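Cell shape-determining protein MreC (Listeria monocytogenes, PDB 2J5U) probably takes part in forming and maintaining the shape of the bacterial cell. Local coordinates at residues 71-76 / 87-91; 93-99 / 113-119. All blocks are in the same frame, centred on the assembly; numbering follows the deposited sequence.

Interaction 1 of 2, residues 71-76 / 87-91; sequences LNASVI and VEIDK
Backbone bonding between Ser74, Ile76, Glu88 and Asp90 joins the two strands of an antiparallel hairpin. The amide of Ile76 gives its hydrogen to the carbonyl of Glu88 (N to O, 2.7 Å), and Asp90 N returns a bond to Ser74 O (3.0 Å). Between these two bonds Val75 faces Ile89 as a non-hydrogen-bonded pair whose side chains diverge. The next backbone donor, Ser74 N, is met by a side chain: it points at Asp90 OD2 across 3.0 Å in an almost straight bond (172°), arriving from above the carboxylate plane. Asp90 thus serves both the N-H and the C=O of Ser74. Its carboxylate can turn back to the opposite strand because CG lies between its own backbone N and carbonyl carbon (chi1 63°).

Charge pairing is modest. Lys91, bent along its chain, brings NZ to 3.5 Å from Asp90 OD2, a weak bond within a salt bridge, which would partly balance the negative charge on the oxygen that already accepts from Ser74.

Apolar contacts flank this polar row. The bent chain of Lys91 lays CG against Ala73 CB (3.7 Å), while its CD passes Leu71 CD2 at 4.1 Å, the two side chains crossing at about a right angle. At the other end Val75 CG1 meets Val87 CG1 at 3.5 Å, and Ile76 CG2 rests on Asp90 CB.

Within the six-stranded antiparallel barrel, strand 68-77 is flanked by 86-89 and, through backbone bonds of Leu71, Ala73 and Val75, by the chain around strand 221-227. Strand 86-89 continues the sheet to 121-125, and the buried Ile89 touches both Val123 and Val224.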
ATOM      1  N   LEU A  71      37.298  63.255 -10.586  1.00 64.12           N
ATOM      2  CA  LEU A  71      37.455  64.659 -10.212  1.00 62.33           C
ATOM      3  C   LEU A  71      38.020  65.369 -11.432  1.00 61.95           C
ATOM      4  O   LEU A  71      39.024  64.937 -12.001  1.00 62.80           O
ATOM      5  CB  LEU A  71      38.419  64.835  -9.043  1.00 60.63           C
ATOM      6  CG  LEU A  71      38.185  66.106  -8.216  1.00 61.98           C
ATOM      7  CD1 LEU A  71      39.361  66.324  -7.283  1.00 63.23           C
ATOM      8  CD2 LEU A  71      38.020  67.312  -9.118  1.00 63.57           C
ATOM      9  N   ASN A  72      37.371  66.452 -11.841  1.00 60.51           N
ATOM     10  CA  ASN A  72      37.831  67.191 -13.001  1.00 59.04           C
ATOM     11  C   ASN A  72      38.942  68.146 -12.643  1.00 57.54           C
ATOM     12  O   ASN A  72      38.964  68.692 -11.542  1.00 55.94           O
ATOM     13  CB  ASN A  72      36.669  67.945 -13.621  1.00 60.40           C
ATOM     14  CG  ASN A  72      35.754  67.033 -14.397  1.00 62.67           C
ATOM     15  OD1 ASN A  72      34.658  67.418 -14.789  1.00 64.86           O
ATOM     16  ND2 ASN A  72      36.211  65.810 -14.637  1.00 60.98           N
ATOM     17  N   ALA A  73      39.875  68.336 -13.570  1.00 55.80           N
ATOM     18  CA  ALA A  73      40.984  69.247 -13.332  1.00 56.55           C
ATOM     19  C   ALA A  73      41.598  69.781 -14.619  1.00 57.41           C
ATOM     20  O   ALA A  73      41.375  69.251 -15.706  1.00 58.23           O
ATOM     21  CB  ALA A  73      42.050  68.564 -12.487  1.00 54.80           C
ATOM     22  N   SER A  74      42.383  70.839 -14.489  1.00 58.26           N
ATOM     23  CA  SER A  74      43.018  71.422 -15.654  1.00 59.46           C
ATOM     24  C   SER A  74      44.524  71.469 -15.486  1.00 57.84           C
ATOM     25  O   SER A  74      45.040  71.628 -14.383  1.00 58.19           O
ATOM     26  CB  SER A  74      42.493  72.843 -15.886  1.00 60.89           C
ATOM     27  OG  SER A  74      41.087  72.846 -16.044  1.00 63.31           O
ATOM     28  N   VAL A  75      45.224  71.320 -16.594  1.00 56.04           N
ATOM     29  CA  VAL A  75      46.665  71.401 -16.584  1.00 54.99           C
ATOM     30  C   VAL A  75      46.967  72.879 -16.365  1.00 55.99           C
ATOM     31  O   VAL A  75      46.472  73.713 -17.116  1.00 57.25           O
ATOM     32  CB  VAL A  75      47.240  71.001 -17.941  1.00 52.28           C
ATOM     33  CG1 VAL A  75      48.730  71.140 -17.920  1.00 54.98           C
ATOM     34  CG2 VAL A  75      46.859  69.590 -18.268  1.00 50.92           C
ATOM     35  N   ILE A  76      47.744  73.219 -15.340  1.00 56.56           N
ATOM     36  CA  ILE A  76      48.084  74.624 -15.125  1.00 56.27           C
ATOM     37  C   ILE A  76      49.546  74.960 -15.440  1.00 55.34           C
ATOM     38  O   ILE A  76      49.939  76.113 -15.359  1.00 56.87           O
ATOM     39  CB  ILE A  76      47.788  75.076 -13.691  1.00 56.29           C
ATOM     40  CG1 ILE A  76      48.661  74.313 -12.706  1.00 57.40           C
ATOM     41  CG2 ILE A  76      46.338  74.846 -13.380  1.00 58.21           C
ATOM     42  CD1 ILE A  76      48.443  74.730 -11.280  1.00 56.92           C
ATOM     43  N   VAL A  87      53.205  66.950 -16.072  1.00 56.52           N
ATOM     44  CA  VAL A  87      52.233  68.008 -16.199  1.00 56.09           C
ATOM     45  C   VAL A  87      51.746  68.348 -14.787  1.00 57.41           C
ATOM     46  O   VAL A  87      51.840  67.528 -13.871  1.00 57.69           O
ATOM     47  CB  VAL A  87      51.080  67.507 -17.111  1.00 55.67           C
ATOM     48  CG1 VAL A  87      49.758  68.043 -16.661  1.00 54.54           C
ATOM     49  CG2 VAL A  87      51.360  67.904 -18.546  1.00 54.08           C
ATOM     50  N   GLU A  88      51.250  69.563 -14.597  1.00 58.21           N
ATOM     51  CA  GLU A  88      50.752  69.963 -13.288  1.00 61.23           C
ATOM     52  C   GLU A  88      49.265  70.325 -13.343  1.00 60.66           C
ATOM     53  O   GLU A  88      48.830  71.036 -14.248  1.00 60.55           O
ATOM     54  CB  GLU A  88      51.551  71.143 -12.792  1.00 65.44           C
ATOM     55  CG  GLU A  88      51.534  71.275 -11.313  1.00 74.62           C
ATOM     56  CD  GLU A  88      52.935  71.437 -10.750  1.00 81.70           C
ATOM     57  OE1 GLU A  88      53.063  71.874  -9.573  1.00 83.57           O
ATOM     58  OE2 GLU A  88      53.903  71.120 -11.490  1.00 84.13           O
ATOM     59  N   ILE A  89      48.480  69.836 -12.388  1.00 58.88           N
ATOM     60  CA  ILE A  89      47.053  70.129 -12.396  1.00 58.65           C
ATOM     61  C   ILE A  89      46.622  70.999 -11.227  1.00 59.84           C
ATOM     62  O   ILE A  89      47.305  71.058 -10.203  1.00 59.22           O
ATOM     63  CB  ILE A  89      46.212  68.832 -12.426  1.00 57.83           C
ATOM     64  CG1 ILE A  89      46.544  67.955 -11.215  1.00 56.72           C
ATOM     65  CG2 ILE A  89      46.460  68.093 -13.739  1.00 54.30           C
ATOM     66  CD1 ILE A  89      45.744  66.680 -11.161  1.00 56.66           C
ATOM     67  N   ASP A  90      45.481  71.668 -11.391  1.00 60.87           N
ATOM     68  CA  ASP A  90      44.949  72.583 -10.386  1.00 62.84           C
ATOM     69  C   ASP A  90      44.161  71.963  -9.234  1.00 62.25           C
ATOM     70  O   ASP A  90      43.404  72.654  -8.540  1.00 62.70           O
ATOM     71  CB  ASP A  90      44.097  73.669 -11.066  1.00 66.16           C
ATOM     72  CG  ASP A  90      42.866  73.107 -11.771  1.00 70.91           C
ATOM     73  OD1 ASP A  90      42.135  73.903 -12.397  1.00 73.27           O
ATOM     74  OD2 ASP A  90      42.624  71.882 -11.705  1.00 73.31           O
ATOM     75  N   LYS A  91      44.322  70.664  -9.024  1.00 60.15           N
ATOM     76  CA  LYS A  91      43.641  70.017  -7.914  1.00 60.26           C
ATOM     77  C   LYS A  91      44.696  69.298  -7.098  1.00 59.11           C
ATOM     78  O   LYS A  91      45.681  68.808  -7.648  1.00 59.62           O
ATOM     79  CB  LYS A  91      42.576  69.039  -8.416  1.00 60.33           C
ATOM     80  CG  LYS A  91      41.365  69.721  -9.048  1.00 63.03           C
ATOM     81  CD  LYS A  91      40.472  70.374  -8.001  1.00 64.06           C
ATOM     82  CE  LYS A  91      40.075  71.794  -8.404  1.00 67.07           C
ATOM     83  NZ  LYS A  91      39.693  71.889  -9.835  1.00 66.43           N
TER

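Interaction 2 of 2, residues 93-99 / 113-119; sequences SSDGVKP and VTTTGAK
Ser94 reaches Ala118 O twice. Its amide N sits 3.0 Å from that oxygen, in the carbonyl plane on a lone pair, and its hydroxyl OG donates to the same oxygen at 2.7 Å from 46° out of the plane. With OG between the backbone N and the carbonyl carbon of its own residue (chi1 58°), the hydroxyl and the amide come to the same acceptor. One residue earlier, Ser93 N bonds to Gly117 O at 2.8 Å, nearly in line with the carbonyl. Two successive amides at the start of the 3-10 turn 93-95 are therefore taken up by two successive carbonyls of the loop after strand 108-116.

Further along, the contact becomes one of packing. The methyl CG2 of Thr116 lies against the backbone of Ser93, and on its other branch OG1 lies 3.6 Å from Pro99 CD, the two side chains crossing at about a right angle. Pro99 also sets CB 3.5 Å from Thr114 O. Val97 CG1 meets Val113 CG1 at 3.9 Å, two buried valines, and Val113 CB rests 3.5 Å from Lys98 O.

Outside this first shell, Gly96 N bonds back to Ser93 O and closes the 3-10 turn, while Asp95 OD1 accepts from Gly92 N just before it. The opposite segment is held by the sheet: Thr114 and Thr115 bond to Thr122 of strand 121-125, and Val113 to Met101.

The chemistry divides along the contact. Two backbone amides and a serine hydroxyl, all given to backbone carbonyls, fix the largely exposed 93-95 turn, whereas 97-99 is held to the barrel wall by packing, the valine pair being its apolar part and Pro99 lying against Thr114 and Thr116, so the crossing from strand 86-89 to 102-105 is held at both ends.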
ATOM      1  N   SER A  93      45.758  67.755  -2.714  1.00 58.76           N
ATOM      2  CA  SER A  93      45.436  67.101  -1.464  1.00 59.61           C
ATOM      3  C   SER A  93      44.093  67.497  -0.882  1.00 60.19           C
ATOM      4  O   SER A  93      43.279  66.644  -0.560  1.00 60.91           O
ATOM      5  CB  SER A  93      46.528  67.402  -0.444  1.00 60.26           C
ATOM      6  OG  SER A  93      46.188  66.892   0.826  1.00 64.81           O
ATOM      7  N   SER A  94      43.855  68.790  -0.742  1.00 61.20           N
ATOM      8  CA  SER A  94      42.603  69.245  -0.160  1.00 62.76           C
ATOM      9  C   SER A  94      41.391  68.981  -1.046  1.00 62.61           C
ATOM     10  O   SER A  94      40.260  69.185  -0.625  1.00 64.28           O
ATOM     11  CB  SER A  94      42.694  70.731   0.191  1.00 62.81           C
ATOM     12  OG  SER A  94      43.011  71.501  -0.950  1.00 67.19           O
ATOM     13  N   ASP A  95      41.627  68.529  -2.271  1.00 62.24           N
ATOM     14  CA  ASP A  95      40.542  68.220  -3.188  1.00 61.50           C
ATOM     15  C   ASP A  95      40.375  66.707  -3.243  1.00 60.92           C
ATOM     16  O   ASP A  95      39.541  66.191  -3.972  1.00 60.51           O
ATOM     17  CB  ASP A  95      40.842  68.758  -4.588  1.00 66.12           C
ATOM     18  CG  ASP A  95      41.010  70.274  -4.616  1.00 71.05           C
ATOM     19  OD1 ASP A  95      42.123  70.752  -4.948  1.00 72.72           O
ATOM     20  OD2 ASP A  95      40.028  70.988  -4.305  1.00 72.46           O
ATOM     21  N   GLY A  96      41.189  65.995  -2.471  1.00 60.80           N
ATOM     22  CA  GLY A  96      41.099  64.550  -2.440  1.00 59.04           C
ATOM     23  C   GLY A  96      42.110  63.822  -3.302  1.00 58.61           C
ATOM     24  O   GLY A  96      42.181  62.592  -3.281  1.00 59.39           O
ATOM     25  N   VAL A  97      42.898  64.570  -4.064  1.00 57.66           N
ATOM     26  CA  VAL A  97      43.890  63.959  -4.926  1.00 55.51           C
ATOM     27  C   VAL A  97      44.992  63.304  -4.106  1.00 54.13           C
ATOM     28  O   VAL A  97      45.464  63.865  -3.125  1.00 52.51           O
ATOM     29  CB  VAL A  97      44.514  64.994  -5.857  1.00 56.54           C
ATOM     30  CG1 VAL A  97      45.521  64.325  -6.762  1.00 54.48           C
ATOM     31  CG2 VAL A  97      43.429  65.684  -6.667  1.00 55.85           C
ATOM     32  N   LYS A  98      45.380  62.102  -4.512  1.00 54.00           N
ATOM     33  CA  LYS A  98      46.429  61.352  -3.834  1.00 54.34           C
ATOM     34  C   LYS A  98      47.374  60.701  -4.825  1.00 52.72           C
ATOM     35  O   LYS A  98      46.987  60.338  -5.937  1.00 51.16           O
ATOM     36  CB  LYS A  98      45.841  60.234  -2.968  1.00 58.61           C
ATOM     37  CG  LYS A  98      44.959  60.687  -1.845  1.00 63.14           C
ATOM     38  CD  LYS A  98      44.626  59.532  -0.920  1.00 67.02           C
ATOM     39  CE  LYS A  98      43.855  60.047   0.292  1.00 72.91           C
ATOM     40  NZ  LYS A  98      43.486  58.981   1.261  1.00 76.44           N
ATOM     41  N   PRO A  99      48.637  60.540  -4.428  1.00 51.02           N
ATOM     42  CA  PRO A  99      49.648  59.910  -5.285  1.00 52.02           C
ATOM     43  C   PRO A  99      49.152  58.531  -5.748  1.00 52.06           C
ATOM     44  O   PRO A  99      48.538  57.803  -4.982  1.00 53.26           O
ATOM     45  CB  PRO A  99      50.858  59.782  -4.358  1.00 49.01           C
ATOM     46  CG  PRO A  99      50.721  60.965  -3.467  1.00 50.62           C
ATOM     47  CD  PRO A  99      49.234  61.079  -3.194  1.00 49.69           C
ATOM     48  N   VAL A 113      49.029  60.297 -10.749  1.00 51.84           N
ATOM     49  CA  VAL A 113      49.482  61.334  -9.850  1.00 52.86           C
ATOM     50  C   VAL A 113      50.764  60.893  -9.150  1.00 53.10           C
ATOM     51  O   VAL A 113      50.865  59.771  -8.668  1.00 52.27           O
ATOM     52  CB  VAL A 113      48.411  61.637  -8.805  1.00 51.29           C
ATOM     53  CG1 VAL A 113      48.857  62.772  -7.915  1.00 52.19           C
ATOM     54  CG2 VAL A 113      47.122  61.993  -9.501  1.00 53.62           C
ATOM     55  N   THR A 114      51.755  61.765  -9.106  1.00 53.99           N
ATOM     56  CA  THR A 114      52.994  61.401  -8.438  1.00 56.03           C
ATOM     57  C   THR A 114      53.191  62.141  -7.124  1.00 57.15           C
ATOM     58  O   THR A 114      53.321  61.507  -6.082  1.00 58.76           O
ATOM     59  CB  THR A 114      54.221  61.610  -9.348  1.00 55.64           C
ATOM     60  OG1 THR A 114      54.153  62.893  -9.978  1.00 57.25           O
ATOM     61  CG2 THR A 114      54.269  60.540 -10.406  1.00 57.01           C
ATOM     62  N   THR A 115      53.217  63.468  -7.152  1.00 57.17           N
ATOM     63  CA  THR A 115      53.380  64.212  -5.910  1.00 58.70           C
ATOM     64  C   THR A 115      52.246  65.202  -5.773  1.00 58.33           C
ATOM     65  O   THR A 115      51.812  65.813  -6.748  1.00 58.96           O
ATOM     66  CB  THR A 115      54.703  64.964  -5.866  1.00 58.96           C
ATOM     67  OG1 THR A 115      54.696  65.982  -6.866  1.00 63.99           O
ATOM     68  CG2 THR A 115      55.850  64.017  -6.138  1.00 58.95           C
ATOM     69  N   THR A 116      51.768  65.363  -4.551  1.00 57.98           N
ATOM     70  CA  THR A 116      50.662  66.259  -4.318  1.00 58.22           C
ATOM     71  C   THR A 116      50.950  67.333  -3.302  1.00 56.02           C
ATOM     72  O   THR A 116      51.647  67.114  -2.320  1.00 56.84           O
ATOM     73  CB  THR A 116      49.427  65.489  -3.836  1.00 59.72           C
ATOM     74  OG1 THR A 116      49.190  64.379  -4.701  1.00 64.76           O
ATOM     75  CG2 THR A 116      48.208  66.371  -3.888  1.00 63.41           C
ATOM     76  N   GLY A 117      50.395  68.504  -3.563  1.00 54.60           N
ATOM     77  CA  GLY A 117      50.528  69.626  -2.659  1.00 53.02           C
ATOM     78  C   GLY A 117      49.119  69.881  -2.157  1.00 53.73           C
ATOM     79  O   GLY A 117      48.228  69.066  -2.398  1.00 54.75           O
ATOM     80  N   ALA A 118      48.884  70.996  -1.485  1.00 53.13           N
ATOM     81  CA  ALA A 118      47.549  71.258  -0.969  1.00 54.11           C
ATOM     82  C   ALA A 118      46.530  71.509  -2.063  1.00 55.22           C
ATOM     83  O   ALA A 118      45.445  70.934  -2.049  1.00 55.17           O
ATOM     84  CB  ALA A 118      47.578  72.439  -0.014  1.00 52.23           C
ATOM     85  N   LYS A 119      46.885  72.352  -3.025  1.00 57.57           N
ATOM     86  CA  LYS A 119      45.950  72.681  -4.086  1.00 58.45           C
ATOM     87  C   LYS A 119      46.388  72.386  -5.511  1.00 57.68           C
ATOM     88  O   LYS A 119      45.790  72.881  -6.463  1.00 58.18           O
ATOM     89  CB  LYS A 119      45.547  74.148  -3.964  1.00 61.67           C
ATOM     90  CG  LYS A 119      44.653  74.434  -2.766  1.00 67.32           C
ATOM     91  CD  LYS A 119      43.922  75.756  -2.937  1.00 75.24           C
ATOM     92  CE  LYS A 119      42.694  75.849  -2.034  1.00 80.65           C
ATOM     93  NZ  LYS A 119      43.020  75.735  -0.576  1.00 84.50           N
TER

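Overall arrangement
Both contacts belong to the same six-stranded barrel, one of two in the chain, a two-barrel plan consistent with assignment to the Peptidase_PA clan. Interaction 1 is partly buried and pairs neighbouring strands, 68-77 and 86-89, largely through ladder bonds and one aspartate; interaction 2 is a surface contact in which the loop leaving that hairpin lies along the end of strand 108-116, with polar bonds at one end and valine and proline packing toward the other. They follow one another in the chain, their centres about 10 Å apart, and meet directly where Leu71 packs on Asp95 and Val97, the latter also touching Lys91.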